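Local coordinates for protein succinate dehydrogenase subunit B (Mycolicibacterium smegmatis MC2 51, PDB 6LUM) that probably carries electrons through its three iron-sulfur clusters, from the subunit that oxidises succinate toward the membrane part of succinate dehydrogenase, at residues J[21-32]-J[42-51]; J[170-179]-J[239-249]. All coordinates share one frame; numbering follows the deposited sequence.

Contact 1 of 2, residues J[21-32]-J[42-51]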
# COMPACT_ATOMS: atom_id res chain seq x y z
N GLU J 21 -61.57 -16.28 -8.33
CA GLU J 21 -62.05 -17.29 -9.27
C GLU J 21 -62.17 -18.65 -8.61
O GLU J 21 -63.28 -19.18 -8.50
CB GLU J 21 -61.10 -17.37 -10.47
CG GLU J 21 -60.95 -16.06 -11.23
CD GLU J 21 -59.92 -15.15 -10.59
OE1 GLU J 21 -59.28 -15.58 -9.61
OE2 GLU J 21 -59.74 -14.01 -11.06
N GLY J 22 -61.06 -19.23 -8.17
CA GLY J 22 -61.07 -20.36 -7.26
C GLY J 22 -60.10 -20.08 -6.14
O GLY J 22 -58.88 -20.08 -6.36
N ALA J 23 -60.61 -19.89 -4.93
CA ALA J 23 -59.82 -19.33 -3.86
C ALA J 23 -59.72 -20.29 -2.69
O ALA J 23 -60.67 -21.03 -2.39
CB ALA J 23 -60.41 -18.00 -3.38
N VAL J 24 -58.57 -20.28 -2.04
CA VAL J 24 -58.38 -21.03 -0.81
C VAL J 24 -58.31 -20.12 0.40
O VAL J 24 -58.42 -20.61 1.54
CB VAL J 24 -57.13 -21.92 -0.89
CG1 VAL J 24 -57.19 -23.03 0.15
CG2 VAL J 24 -57.01 -22.51 -2.28
N MET J 25 -58.16 -18.81 0.21
CA MET J 25 -58.24 -17.84 1.28
C MET J 25 -57.15 -18.09 2.33
O MET J 25 -57.39 -18.04 3.53
CB MET J 25 -59.63 -17.84 1.92
CG MET J 25 -60.75 -17.66 0.91
SD MET J 25 -60.77 -16.05 0.11
CE MET J 25 -60.80 -14.96 1.54
N VAL J 26 -55.94 -18.36 1.83
CA VAL J 26 -54.78 -18.52 2.69
C VAL J 26 -54.60 -17.30 3.59
O VAL J 26 -54.93 -16.16 3.22
CB VAL J 26 -53.54 -18.75 1.81
CG1 VAL J 26 -52.28 -18.85 2.64
CG2 VAL J 26 -53.72 -20.01 1.00
N THR J 27 -54.09 -17.53 4.79
CA THR J 27 -53.82 -16.48 5.75
C THR J 27 -52.32 -16.23 5.81
O THR J 27 -51.53 -17.18 5.82
CB THR J 27 -54.33 -16.87 7.14
OG1 THR J 27 -55.76 -16.84 7.14
CG2 THR J 27 -53.82 -15.91 8.19
N LEU J 28 -51.93 -14.96 5.82
CA LEU J 28 -50.54 -14.56 5.99
C LEU J 28 -50.37 -13.92 7.36
O LEU J 28 -51.29 -13.29 7.87
CB LEU J 28 -50.09 -13.57 4.91
CG LEU J 28 -50.44 -13.86 3.46
CD1 LEU J 28 -50.10 -12.65 2.63
CD2 LEU J 28 -49.68 -15.06 2.95
N LYS J 29 -49.19 -14.09 7.94
CA LYS J 29 -48.86 -13.49 9.23
C LYS J 29 -47.61 -12.66 9.05
O LYS J 29 -46.50 -13.16 9.19
CB LYS J 29 -48.65 -14.56 10.29
CG LYS J 29 -49.88 -14.88 11.10
CD LYS J 29 -49.56 -15.87 12.19
CE LYS J 29 -48.55 -15.29 13.16
NZ LYS J 29 -48.22 -16.26 14.23
N ILE J 30 -47.78 -11.40 8.76
CA ILE J 30 -46.63 -10.53 8.54
C ILE J 30 -46.14 -10.08 9.90
O ILE J 30 -46.90 -10.04 10.86
CB ILE J 30 -47.01 -9.33 7.66
CG1 ILE J 30 -47.78 -9.78 6.43
CG2 ILE J 30 -45.78 -8.63 7.18
CD1 ILE J 30 -46.99 -10.62 5.52
N ALA J 31 -44.85 -9.76 9.99
CA ALA J 31 -44.28 -9.23 11.22
C ALA J 31 -44.05 -7.74 11.02
O ALA J 31 -42.96 -7.31 10.63
CB ALA J 31 -43.00 -9.96 11.58
N ARG J 32 -45.07 -6.95 11.29
CA ARG J 32 -45.02 -5.52 11.00
C ARG J 32 -44.15 -4.80 12.02
O ARG J 32 -44.07 -5.18 13.19
CB ARG J 32 -46.42 -4.92 11.01
CG ARG J 32 -47.45 -5.76 10.29
CD ARG J 32 -47.30 -5.65 8.79
NE ARG J 32 -47.23 -4.26 8.36
CZ ARG J 32 -48.29 -3.50 8.14
NH1 ARG J 32 -49.51 -3.98 8.30
NH2 ARG J 32 -48.13 -2.25 7.75
N GLY J 42 -45.17 -5.92 15.86
CA GLY J 42 -46.00 -7.06 16.20
C GLY J 42 -46.50 -7.76 14.97
O GLY J 42 -46.38 -7.28 13.85
N TRP J 43 -47.09 -8.92 15.19
CA TRP J 43 -47.64 -9.70 14.10
C TRP J 43 -48.99 -9.15 13.66
O TRP J 43 -49.74 -8.59 14.46
CB TRP J 43 -47.77 -11.16 14.51
CG TRP J 43 -46.46 -11.77 14.78
CD1 TRP J 43 -45.74 -11.68 15.93
CD2 TRP J 43 -45.67 -12.54 13.87
NE1 TRP J 43 -44.56 -12.36 15.80
CE2 TRP J 43 -44.49 -12.89 14.54
CE3 TRP J 43 -45.85 -12.96 12.56
CZ2 TRP J 43 -43.51 -13.65 13.95
CZ3 TRP J 43 -44.87 -13.70 11.97
CH2 TRP J 43 -43.72 -14.05 12.66
N GLN J 44 -49.28 -9.31 12.38
CA GLN J 44 -50.57 -8.92 11.82
C GLN J 44 -51.00 -9.96 10.81
O GLN J 44 -50.21 -10.35 9.95
CB GLN J 44 -50.50 -7.54 11.17
CG GLN J 44 -51.83 -7.04 10.67
CD GLN J 44 -52.06 -5.59 11.00
OE1 GLN J 44 -51.27 -4.97 11.70
NE2 GLN J 44 -53.15 -5.04 10.49
N SER J 45 -52.24 -10.40 10.91
CA SER J 45 -52.74 -11.49 10.10
C SER J 45 -53.70 -10.96 9.05
O SER J 45 -54.64 -10.24 9.37
CB SER J 45 -53.43 -12.54 10.96
OG SER J 45 -54.01 -13.55 10.16
N PHE J 46 -53.46 -11.35 7.80
CA PHE J 46 -54.28 -10.98 6.65
C PHE J 46 -54.85 -12.23 6.01
O PHE J 46 -54.27 -13.31 6.11
CB PHE J 46 -53.47 -10.23 5.61
CG PHE J 46 -52.83 -8.99 6.12
CD1 PHE J 46 -51.51 -8.99 6.53
CD2 PHE J 46 -53.53 -7.81 6.18
CE1 PHE J 46 -50.92 -7.85 6.99
CE2 PHE J 46 -52.93 -6.67 6.64
CZ PHE J 46 -51.63 -6.69 7.04
N ARG J 47 -55.98 -12.08 5.34
CA ARG J 47 -56.61 -13.19 4.63
C ARG J 47 -56.74 -12.83 3.16
O ARG J 47 -57.47 -11.91 2.80
CB ARG J 47 -57.98 -13.52 5.21
CG ARG J 47 -58.76 -14.51 4.39
CD ARG J 47 -60.00 -14.96 5.11
NE ARG J 47 -59.69 -15.36 6.48
CZ ARG J 47 -59.33 -16.59 6.82
NH1 ARG J 47 -59.05 -16.88 8.08
NH2 ARG J 47 -59.25 -17.54 5.89
N VAL J 48 -56.04 -13.58 2.31
CA VAL J 48 -55.97 -13.27 0.89
C VAL J 48 -56.30 -14.52 0.09
O VAL J 48 -56.07 -15.64 0.57
CB VAL J 48 -54.58 -12.74 0.51
CG1 VAL J 48 -54.29 -11.49 1.29
CG2 VAL J 48 -53.54 -13.77 0.81
N PRO J 49 -56.83 -14.40 -1.12
CA PRO J 49 -57.11 -15.60 -1.92
C PRO J 49 -55.86 -16.09 -2.63
O PRO J 49 -55.01 -15.30 -3.05
CB PRO J 49 -58.16 -15.11 -2.93
CG PRO J 49 -57.83 -13.70 -3.10
CD PRO J 49 -57.34 -13.19 -1.78
N CYS J 50 -55.76 -17.40 -2.77
CA CYS J 50 -54.63 -18.05 -3.41
C CYS J 50 -55.11 -18.84 -4.61
O CYS J 50 -56.30 -19.08 -4.78
CB CYS J 50 -53.90 -18.96 -2.42
SG CYS J 50 -52.49 -19.86 -3.08
N LEU J 51 -54.17 -19.23 -5.46
CA LEU J 51 -54.43 -20.03 -6.64
C LEU J 51 -53.38 -21.13 -6.75
O LEU J 51 -52.43 -21.17 -5.96
CB LEU J 51 -54.40 -19.17 -7.92
CG LEU J 51 -55.65 -18.46 -8.42
CD1 LEU J 51 -56.72 -19.48 -8.73
CD2 LEU J 51 -56.16 -17.41 -7.46

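Contact 2 of 2, residues J[170-179]-J[239-249]. With SF4 (iron/sulfur cluster), chain B.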
# COMPACT_ATOMS: atom_id res chain seq x y z
N ASP J 170 -19.62 -21.70 -11.05
CA ASP J 170 -20.52 -22.10 -9.97
C ASP J 170 -20.45 -21.15 -8.79
O ASP J 170 -21.31 -21.19 -7.91
CB ASP J 170 -20.23 -23.54 -9.53
CG ASP J 170 -20.98 -23.94 -8.29
OD1 ASP J 170 -22.15 -24.33 -8.39
OD2 ASP J 170 -20.38 -23.86 -7.20
N THR J 171 -19.49 -20.24 -8.78
CA THR J 171 -19.52 -19.11 -7.87
C THR J 171 -19.74 -17.81 -8.60
O THR J 171 -19.79 -16.75 -7.97
CB THR J 171 -18.23 -19.04 -7.05
OG1 THR J 171 -17.12 -19.29 -7.90
CG2 THR J 171 -18.25 -20.05 -5.95
N THR J 172 -19.85 -17.86 -9.92
CA THR J 172 -20.23 -16.71 -10.72
C THR J 172 -21.73 -16.56 -10.83
O THR J 172 -22.20 -15.70 -11.57
CB THR J 172 -19.61 -16.82 -12.11
OG1 THR J 172 -19.92 -18.09 -12.67
CG2 THR J 172 -18.13 -16.66 -12.03
N LYS J 173 -22.49 -17.37 -10.10
CA LYS J 173 -23.94 -17.34 -10.14
C LYS J 173 -24.56 -16.54 -9.01
O LYS J 173 -25.78 -16.50 -8.90
CB LYS J 173 -24.49 -18.76 -10.09
CG LYS J 173 -23.89 -19.70 -11.05
CD LYS J 173 -24.29 -21.10 -10.69
CE LYS J 173 -25.79 -21.21 -10.69
NZ LYS J 173 -26.25 -22.59 -10.40
N CYS J 174 -23.75 -15.91 -8.17
CA CYS J 174 -24.27 -15.26 -6.97
C CYS J 174 -24.99 -13.97 -7.34
O CYS J 174 -24.39 -13.06 -7.91
CB CYS J 174 -23.11 -14.98 -6.02
SG CYS J 174 -23.42 -13.87 -4.67
N ILE J 175 -26.29 -13.90 -7.02
CA ILE J 175 -27.07 -12.69 -7.25
C ILE J 175 -27.05 -11.75 -6.07
O ILE J 175 -27.70 -10.70 -6.11
CB ILE J 175 -28.53 -13.01 -7.60
CG1 ILE J 175 -29.19 -13.81 -6.50
CG2 ILE J 175 -28.58 -13.76 -8.87
CD1 ILE J 175 -30.54 -14.33 -6.86
N LEU J 176 -26.32 -12.08 -5.01
CA LEU J 176 -26.15 -11.23 -3.84
C LEU J 176 -27.48 -10.91 -3.17
O LEU J 176 -27.86 -9.75 -3.01
CB LEU J 176 -25.41 -9.95 -4.21
CG LEU J 176 -23.93 -10.06 -4.55
CD1 LEU J 176 -23.51 -8.83 -5.29
CD2 LEU J 176 -23.14 -10.20 -3.29
N CYS J 177 -28.18 -11.95 -2.76
CA CYS J 177 -29.47 -11.78 -2.12
C CYS J 177 -29.41 -11.85 -0.60
O CYS J 177 -30.34 -11.38 0.05
CB CYS J 177 -30.47 -12.82 -2.63
SG CYS J 177 -30.07 -14.50 -2.29
N ALA J 178 -28.34 -12.41 -0.03
CA ALA J 178 -28.11 -12.56 1.40
C ALA J 178 -28.98 -13.63 2.03
O ALA J 178 -29.10 -13.67 3.24
CB ALA J 178 -28.30 -11.25 2.15
N CYS J 179 -29.57 -14.53 1.25
CA CYS J 179 -30.30 -15.64 1.83
C CYS J 179 -29.39 -16.60 2.58
O CYS J 179 -29.88 -17.42 3.35
CB CYS J 179 -31.05 -16.41 0.75
SG CYS J 179 -32.64 -15.75 0.28
N ALA J 239 -29.96 -22.74 1.81
CA ALA J 239 -30.75 -21.55 1.56
C ALA J 239 -30.50 -20.90 0.21
O ALA J 239 -31.38 -20.19 -0.27
CB ALA J 239 -30.49 -20.51 2.65
N CYS J 240 -29.35 -21.12 -0.41
CA CYS J 240 -29.05 -20.43 -1.66
C CYS J 240 -30.11 -20.72 -2.73
O CYS J 240 -30.42 -21.88 -2.98
CB CYS J 240 -27.69 -20.84 -2.20
SG CYS J 240 -27.39 -20.29 -3.84
N PRO J 241 -30.68 -19.69 -3.36
CA PRO J 241 -31.66 -19.92 -4.42
C PRO J 241 -31.08 -20.24 -5.79
O PRO J 241 -31.83 -20.70 -6.66
CB PRO J 241 -32.42 -18.60 -4.46
CG PRO J 241 -31.47 -17.64 -4.01
CD PRO J 241 -30.70 -18.28 -2.94
N ARG J 242 -29.79 -20.01 -6.01
CA ARG J 242 -29.15 -20.40 -7.26
C ARG J 242 -28.51 -21.78 -7.19
O ARG J 242 -28.06 -22.28 -8.23
CB ARG J 242 -28.07 -19.39 -7.64
CG ARG J 242 -28.47 -17.96 -7.57
CD ARG J 242 -29.60 -17.63 -8.52
NE ARG J 242 -29.40 -18.15 -9.87
CZ ARG J 242 -28.67 -17.56 -10.81
NH1 ARG J 242 -28.05 -16.43 -10.56
NH2 ARG J 242 -28.56 -18.12 -12.00
N GLY J 243 -28.46 -22.40 -6.03
CA GLY J 243 -27.81 -23.69 -5.89
C GLY J 243 -26.32 -23.61 -6.10
O GLY J 243 -25.82 -24.12 -7.10
N ILE J 244 -25.59 -22.99 -5.18
CA ILE J 244 -24.19 -22.68 -5.43
C ILE J 244 -23.20 -23.59 -4.71
O ILE J 244 -22.05 -23.68 -5.14
CB ILE J 244 -23.91 -21.19 -5.12
CG1 ILE J 244 -24.22 -20.34 -6.33
CG2 ILE J 244 -22.49 -20.93 -4.69
CD1 ILE J 244 -23.83 -18.93 -6.17
N GLN J 245 -23.64 -24.35 -3.70
CA GLN J 245 -22.72 -25.14 -2.88
C GLN J 245 -21.79 -24.22 -2.11
O GLN J 245 -20.57 -24.28 -2.24
CB GLN J 245 -21.91 -26.13 -3.72
CG GLN J 245 -22.70 -26.90 -4.73
CD GLN J 245 -23.68 -27.84 -4.09
OE1 GLN J 245 -24.80 -28.01 -4.56
NE2 GLN J 245 -23.27 -28.45 -3.00
N VAL J 246 -22.41 -23.36 -1.31
CA VAL J 246 -21.69 -22.30 -0.62
C VAL J 246 -20.65 -22.89 0.32
O VAL J 246 -19.52 -22.39 0.41
CB VAL J 246 -22.68 -21.40 0.13
CG1 VAL J 246 -22.03 -20.15 0.56
CG2 VAL J 246 -23.86 -21.10 -0.75
N THR J 247 -21.00 -23.95 1.02
CA THR J 247 -20.06 -24.51 1.98
C THR J 247 -18.94 -25.30 1.33
O THR J 247 -17.87 -25.40 1.91
CB THR J 247 -20.80 -25.40 2.96
OG1 THR J 247 -19.90 -25.81 3.98
CG2 THR J 247 -21.27 -26.58 2.22
N GLN J 248 -19.15 -25.83 0.13
CA GLN J 248 -18.04 -26.42 -0.58
C GLN J 248 -17.10 -25.35 -1.13
O GLN J 248 -15.89 -25.57 -1.20
CB GLN J 248 -18.55 -27.30 -1.70
CG GLN J 248 -17.48 -27.92 -2.51
CD GLN J 248 -18.05 -28.82 -3.54
OE1 GLN J 248 -19.07 -29.45 -3.33
NE2 GLN J 248 -17.40 -28.87 -4.70
N ALA J 249 -17.63 -24.19 -1.50
CA ALA J 249 -16.74 -23.07 -1.81
C ALA J 249 -15.91 -22.69 -0.60
O ALA J 249 -14.70 -22.44 -0.71
CB ALA J 249 -17.56 -21.88 -2.29
FE1 SF4 B . -25.63 -16.45 -0.67
FE2 SF4 B . -27.88 -15.48 -2.42
FE3 SF4 B . -26.47 -18.07 -3.08
FE4 SF4 B . -25.08 -15.42 -3.47
S1 SF4 B . -26.91 -16.27 -4.15
S2 SF4 B . -24.65 -17.22 -2.40
S3 SF4 B . -26.04 -14.64 -1.74
S4 SF4 B . -27.47 -17.28 -1.37

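Contact 1 of 2, residues J[21-32]-J[42-51]
Trp43 of the 42-51 segment lies between Lys29 and Ala31. Ala31 CB sits over one face of its six-membered ring, 4.1 Å from the centroid. Lys29 NZ is over the opposite face in a cation-pi contact, 4.7 Å from the centroid and 23° off the normal. On the side of the sheet that carries Ile30 and Phe46, Arg32 can be followed outward. Its CB lies 3.7 Å from Gly42 O. Its CG rests on Gln44 CB at 3.6 Å. Bends at chi2 (-75°) and chi3 (-50°) then fold the chain back, and NH1 reaches the edge of the Phe46 ring, near its plane, 3.7 Å from CZ. NH1 also forms a salt bridge with Asp68. Ile30 CG1 meets the same ring at its edge, 3.7 Å from Phe46 CE1. Across the sheet, Thr27 OG1 lies over one face of the Arg47 guanidinium, while its CG2 touches Ser45 OG. An alanine at Thr27 would remove both branches, and the Arg47 guanidinium would probably turn more freely. Backbone bonds such as Phe46 N to Leu28 O, 2.9 Å, join the strands. Leu28 and Val48 pack on Val63 of helix 56-67. This is the antiparallel beta hairpin of strands 27-32 and 42-47, at one side of the beta-grasp sheet of a ferredoxin-like 2Fe-2S domain.

Contact 2 of 2, residues J[170-179]-J[239-249]
Lys173 NZ donates a hydrogen bond to the backbone carbonyl of Arg242, with NZ and Arg242 O 2.8 Å apart. The ammonium comes in tilted 22° from the carbonyl plane. The aliphatic part of the lysine is used as well. Its CB lies over one face of the Arg242 guanidinium, toward the rim. Ile175 CG2 meets that guanidinium at its edge. Arg242 is bent at chi2 (-62°) and chi3 (-47°), and this curls its end back onto the 170-179 segment. Ile244 CD1 packs against the start of the cysteine loop, 3.6 Å from Cys174 N.

Both segments hold the 4Fe-4S cluster. Cys174 SG binds iron FE4 at 2.6 Å. Cys177 SG binds iron FE2 at 2.4 Å, and Cys240 SG binds iron FE3 at 2.5 Å. Cys180 belongs to the same pocket and probably supplies the fourth ligand, as in ferredoxins. Cys177 SG also accepts a hydrogen bond from Cys179 N, 3.6 Å away. Pro241 lies beside the cluster, with CD 3.7 Å from sulfide S4, and its CG packs on Cys177 SG at 3.8 Å.

Arg41 of subunit A hydrogen-bonds to the backbone oxygens of Ile175 and Leu176. Leu176 rests on helix 134-140, and Cys174 touches Asn201 of helix 196-206. Thr171 CG2 meets Ala249 CB, which places the loop between helices 162-165 and 185-188 against the first turn of helix 246-258.

Overall arrangement
Contact 1 closes before contact 2 opens along the chain. Their centres are 30 Å apart, and their nearest atoms are about 16 Å apart, so they do not touch. They share no strand or helix. Contact 1 lies in the mixed sheet of the 2Fe-2S domain, 23 Å from the centre of the chain. Contact 2 lies in the helical, dicluster part, 9 Å from that centre. Its Ile175 side chain is about 6 Å from the 2Fe-2S cluster, and its Ala239 side chain is about 8 Å from the 3Fe-4S cluster. As in other succinate dehydrogenases, the 4Fe-4S cluster held by contact 2 lies between the other two, consistent with an electron relay.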